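Local coordinates for protein glucose-6-phosphate 1-dehydrogenase (Kluyveromyces lactis, PDB 7E6I) that probably catalyses the NADP+-dependent oxidation of glucose 6-phosphate to 6-phosphogluconolactone, the rate-limiting first step of the oxidative pentose phosphate pathway, at residues A[33-38]-A[66-71]. Residues are numbered along the deposited sequence; the frame is centred on the assembly and turned at random.
Sequences YREGYL and KKPNGA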
ATOM      1  N   TYR A  33      -6.162  -1.476 -20.583  1.00 48.21           N
ATOM      2  CA  TYR A  33      -6.621  -1.447 -21.971  1.00 51.10           C
ATOM      3  C   TYR A  33      -6.405  -2.800 -22.640  1.00 50.95           C
ATOM      4  O   TYR A  33      -7.315  -3.346 -23.278  1.00 48.22           O
ATOM      5  CB  TYR A  33      -5.904  -0.337 -22.753  1.00 51.11           C
ATOM      6  CG  TYR A  33      -6.287  -0.313 -24.222  1.00 55.52           C
ATOM      7  CD1 TYR A  33      -7.451   0.325 -24.645  1.00 57.32           C
ATOM      8  CD2 TYR A  33      -5.503  -0.948 -25.184  1.00 56.50           C
ATOM      9  CE1 TYR A  33      -7.818   0.340 -25.991  1.00 55.61           C
ATOM     10  CE2 TYR A  33      -5.868  -0.943 -26.528  1.00 59.94           C
ATOM     11  CZ  TYR A  33      -7.024  -0.294 -26.919  1.00 58.75           C
ATOM     12  OH  TYR A  33      -7.395  -0.274 -28.243  1.00 63.69           O
ATOM     13  N   ARG A  34      -5.204  -3.360 -22.475  1.00 49.53           N
ATOM     14  CA  ARG A  34      -4.840  -4.614 -23.122  1.00 49.16           C
ATOM     15  C   ARG A  34      -5.802  -5.738 -22.762  1.00 52.12           C
ATOM     16  O   ARG A  34      -6.106  -6.593 -23.601  1.00 50.32           O
ATOM     17  CB  ARG A  34      -3.410  -4.964 -22.730  1.00 48.28           C
ATOM     18  CG  ARG A  34      -2.947  -6.333 -23.107  1.00 52.57           C
ATOM     19  CD  ARG A  34      -1.716  -6.721 -22.299  1.00 55.61           C
ATOM     20  NE  ARG A  34      -2.077  -7.075 -20.930  1.00 57.29           N
ATOM     21  CZ  ARG A  34      -1.377  -6.742 -19.851  1.00 55.15           C
ATOM     22  NH1 ARG A  34      -0.256  -6.038 -19.957  1.00 53.92           N
ATOM     23  NH2 ARG A  34      -1.806  -7.115 -18.656  1.00 54.06           N
ATOM     24  N   GLU A  35      -6.313  -5.742 -21.536  1.00 52.38           N
ATOM     25  CA  GLU A  35      -7.240  -6.769 -21.098  1.00 48.24           C
ATOM     26  C   GLU A  35      -8.693  -6.336 -21.242  1.00 48.06           C
ATOM     27  O   GLU A  35      -9.590  -7.010 -20.731  1.00 48.83           O
ATOM     28  CB  GLU A  35      -6.923  -7.162 -19.659  1.00 49.32           C
ATOM     29  CG  GLU A  35      -5.446  -7.486 -19.444  1.00 51.52           C
ATOM     30  CD  GLU A  35      -5.074  -8.889 -19.910  1.00 53.83           C
ATOM     31  OE1 GLU A  35      -3.867  -9.222 -19.888  1.00 51.84           O
ATOM     32  OE2 GLU A  35      -5.990  -9.659 -20.285  1.00 54.64           O
ATOM     33  N   GLY A  36      -8.950  -5.234 -21.932  1.00 49.07           N
ATOM     34  CA  GLY A  36     -10.319  -4.896 -22.254  1.00 46.86           C
ATOM     35  C   GLY A  36     -11.074  -4.170 -21.172  1.00 46.19           C
ATOM     36  O   GLY A  36     -12.305  -4.188 -21.177  1.00 47.52           O
ATOM     37  N   TYR A  37     -10.378  -3.505 -20.253  1.00 46.71           N
ATOM     38  CA  TYR A  37     -11.038  -2.785 -19.172  1.00 45.14           C
ATOM     39  C   TYR A  37     -10.832  -1.281 -19.258  1.00 48.68           C
ATOM     40  O   TYR A  37     -11.180  -0.566 -18.310  1.00 48.86           O
ATOM     41  CB  TYR A  37     -10.558  -3.312 -17.824  1.00 44.51           C
ATOM     42  CG  TYR A  37     -11.093  -4.688 -17.540  1.00 46.14           C
ATOM     43  CD1 TYR A  37     -12.372  -4.857 -17.022  1.00 46.05           C
ATOM     44  CD2 TYR A  37     -10.331  -5.821 -17.805  1.00 44.43           C
ATOM     45  CE1 TYR A  37     -12.873  -6.113 -16.759  1.00 46.28           C
ATOM     46  CE2 TYR A  37     -10.824  -7.084 -17.554  1.00 45.64           C
ATOM     47  CZ  TYR A  37     -12.098  -7.228 -17.032  1.00 48.96           C
ATOM     48  OH  TYR A  37     -12.604  -8.486 -16.777  1.00 48.64           O
ATOM     49  N   LEU A  38     -10.277  -0.783 -20.363  1.00 49.43           N
ATOM     50  CA  LEU A  38     -10.196   0.648 -20.636  1.00 49.90           C
ATOM     51  C   LEU A  38     -10.900   0.919 -21.958  1.00 51.01           C
ATOM     52  O   LEU A  38     -10.499   0.387 -23.001  1.00 49.25           O
ATOM     53  CB  LEU A  38      -8.742   1.137 -20.678  1.00 47.68           C
ATOM     54  CG  LEU A  38      -8.572   2.659 -20.589  1.00 45.14           C
ATOM     55  CD1 LEU A  38      -9.183   3.227 -19.320  1.00 41.90           C
ATOM     56  CD2 LEU A  38      -7.108   3.024 -20.680  1.00 46.18           C
ATOM     57  N   LYS A  66       3.642  -3.695 -20.636  1.00 57.60           N
ATOM     58  CA  LYS A  66       3.847  -5.121 -20.439  1.00 57.83           C
ATOM     59  C   LYS A  66       3.069  -5.900 -21.490  1.00 59.23           C
ATOM     60  O   LYS A  66       1.865  -5.686 -21.654  1.00 58.99           O
ATOM     61  CB  LYS A  66       3.402  -5.534 -19.038  1.00 61.85           C
ATOM     62  CG  LYS A  66       4.531  -5.987 -18.143  1.00 59.35           C
ATOM     63  CD  LYS A  66       5.170  -4.815 -17.456  1.00 65.92           C
ATOM     64  CE  LYS A  66       6.625  -5.115 -17.139  1.00 74.22           C
ATOM     65  NZ  LYS A  66       7.287  -3.996 -16.411  1.00 76.44           N
ATOM     66  N   LYS A  67       3.760  -6.787 -22.209  1.00 64.14           N
ATOM     67  CA  LYS A  67       3.129  -7.679 -23.182  1.00 70.05           C
ATOM     68  C   LYS A  67       3.197  -9.105 -22.655  1.00 71.31           C
ATOM     69  O   LYS A  67       4.175  -9.825 -22.915  1.00 72.42           O
ATOM     70  CB  LYS A  67       3.791  -7.588 -24.561  1.00 72.17           C
ATOM     71  CG  LYS A  67       4.054  -6.186 -25.090  1.00 70.78           C
ATOM     72  CD  LYS A  67       5.493  -6.069 -25.581  1.00 73.09           C
ATOM     73  CE  LYS A  67       5.637  -6.391 -27.063  1.00 71.36           C
ATOM     74  NZ  LYS A  67       7.054  -6.233 -27.525  1.00 71.77           N
ATOM     75  N   PRO A  68       2.192  -9.565 -21.907  1.00 69.45           N
ATOM     76  CA  PRO A  68       2.209 -10.961 -21.454  1.00 71.41           C
ATOM     77  C   PRO A  68       1.980 -11.952 -22.582  1.00 75.92           C
ATOM     78  O   PRO A  68       2.400 -13.109 -22.461  1.00 77.12           O
ATOM     79  CB  PRO A  68       1.075 -11.009 -20.424  1.00 68.92           C
ATOM     80  CG  PRO A  68       0.128  -9.940 -20.866  1.00 65.76           C
ATOM     81  CD  PRO A  68       0.955  -8.864 -21.518  1.00 65.90           C
ATOM     82  N   ASN A  69       1.331 -11.538 -23.672  1.00 74.02           N
ATOM     83  CA  ASN A  69       1.198 -12.367 -24.863  1.00 77.05           C
ATOM     84  C   ASN A  69       2.329 -12.138 -25.854  1.00 79.02           C
ATOM     85  O   ASN A  69       2.144 -12.357 -27.056  1.00 77.93           O
ATOM     86  CB  ASN A  69      -0.156 -12.115 -25.525  1.00 78.71           C
ATOM     87  CG  ASN A  69      -1.276 -12.025 -24.521  1.00 76.33           C
ATOM     88  OD1 ASN A  69      -1.066 -12.234 -23.333  1.00 72.34           O
ATOM     89  ND2 ASN A  69      -2.470 -11.709 -24.990  1.00 86.44           N
ATOM     90  N   GLY A  70       3.488 -11.683 -25.380  1.00 78.50           N
ATOM     91  CA  GLY A  70       4.651 -11.546 -26.240  1.00 79.45           C
ATOM     92  C   GLY A  70       4.397 -10.591 -27.388  1.00 81.95           C
ATOM     93  O   GLY A  70       3.761  -9.545 -27.229  1.00 80.00           O
ATOM     94  N   ALA A  71       4.894 -10.959 -28.575  1.00 82.92           N
ATOM     95  CA  ALA A  71       4.688 -10.128 -29.754  1.00 81.93           C
ATOM     96  C   ALA A  71       3.227 -10.096 -30.186  1.00 81.91           C
ATOM     97  O   ALA A  71       2.822  -9.167 -30.893  1.00 80.99           O
ATOM     98  CB  ALA A  71       5.572 -10.614 -30.900  1.00 81.32           C
TER
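Arg-34 reaches across to the loop 66-71 and hydrogen-bonds through NH1 to the backbone oxygen of Lys-66 at 2.7 Å. The bond is bent, 132° at the hydrogen, and NH1 sits above the carbonyl plane instead of on a lone pair. Pro-68 CD lies over one face of the guanidinium, off toward its rim, 3.4 Å from Arg-34 NH1, and Pro-68 CG is 3.6 Å from Arg-34 NE; the N-H groups lie in the guanidinium plane, so a face can rest on nonpolar carbons while the edge makes hydrogen bonds. The CB of Arg-34 points toward the loop, CG lies anti to the backbone N (chi1 170°), and a bend at chi3 turns the planar end against Pro-68.

Glu-35 fixes the rotation of that end: Glu-35 OE1 accepts from Arg-34 NE at 3.0 Å and from Arg-34 NH2 at 3.2 Å, a side-on salt bridge converging on one oxygen. A leucine in place of Arg-34 would probably leave the Lys-66 carbonyl without this donor and the Glu-35 carboxylate without this counter-charge. Trp-410 touches both Arg-34 and Glu-35. Pro-68 takes the second position of the type I turn from Lys-67 to Gly-70, which its restricted phi suits. Just after the arginine, helix 19-34 ends in a Schellman motif; Gly-36 has positive phi, and a CB there would press on the carbonyl oxygen of the residue before. The contact thus ties the C-terminal end of the first helix of the Rossmann-type NADP-binding domain to the loop between helices 54-61 and 74-83.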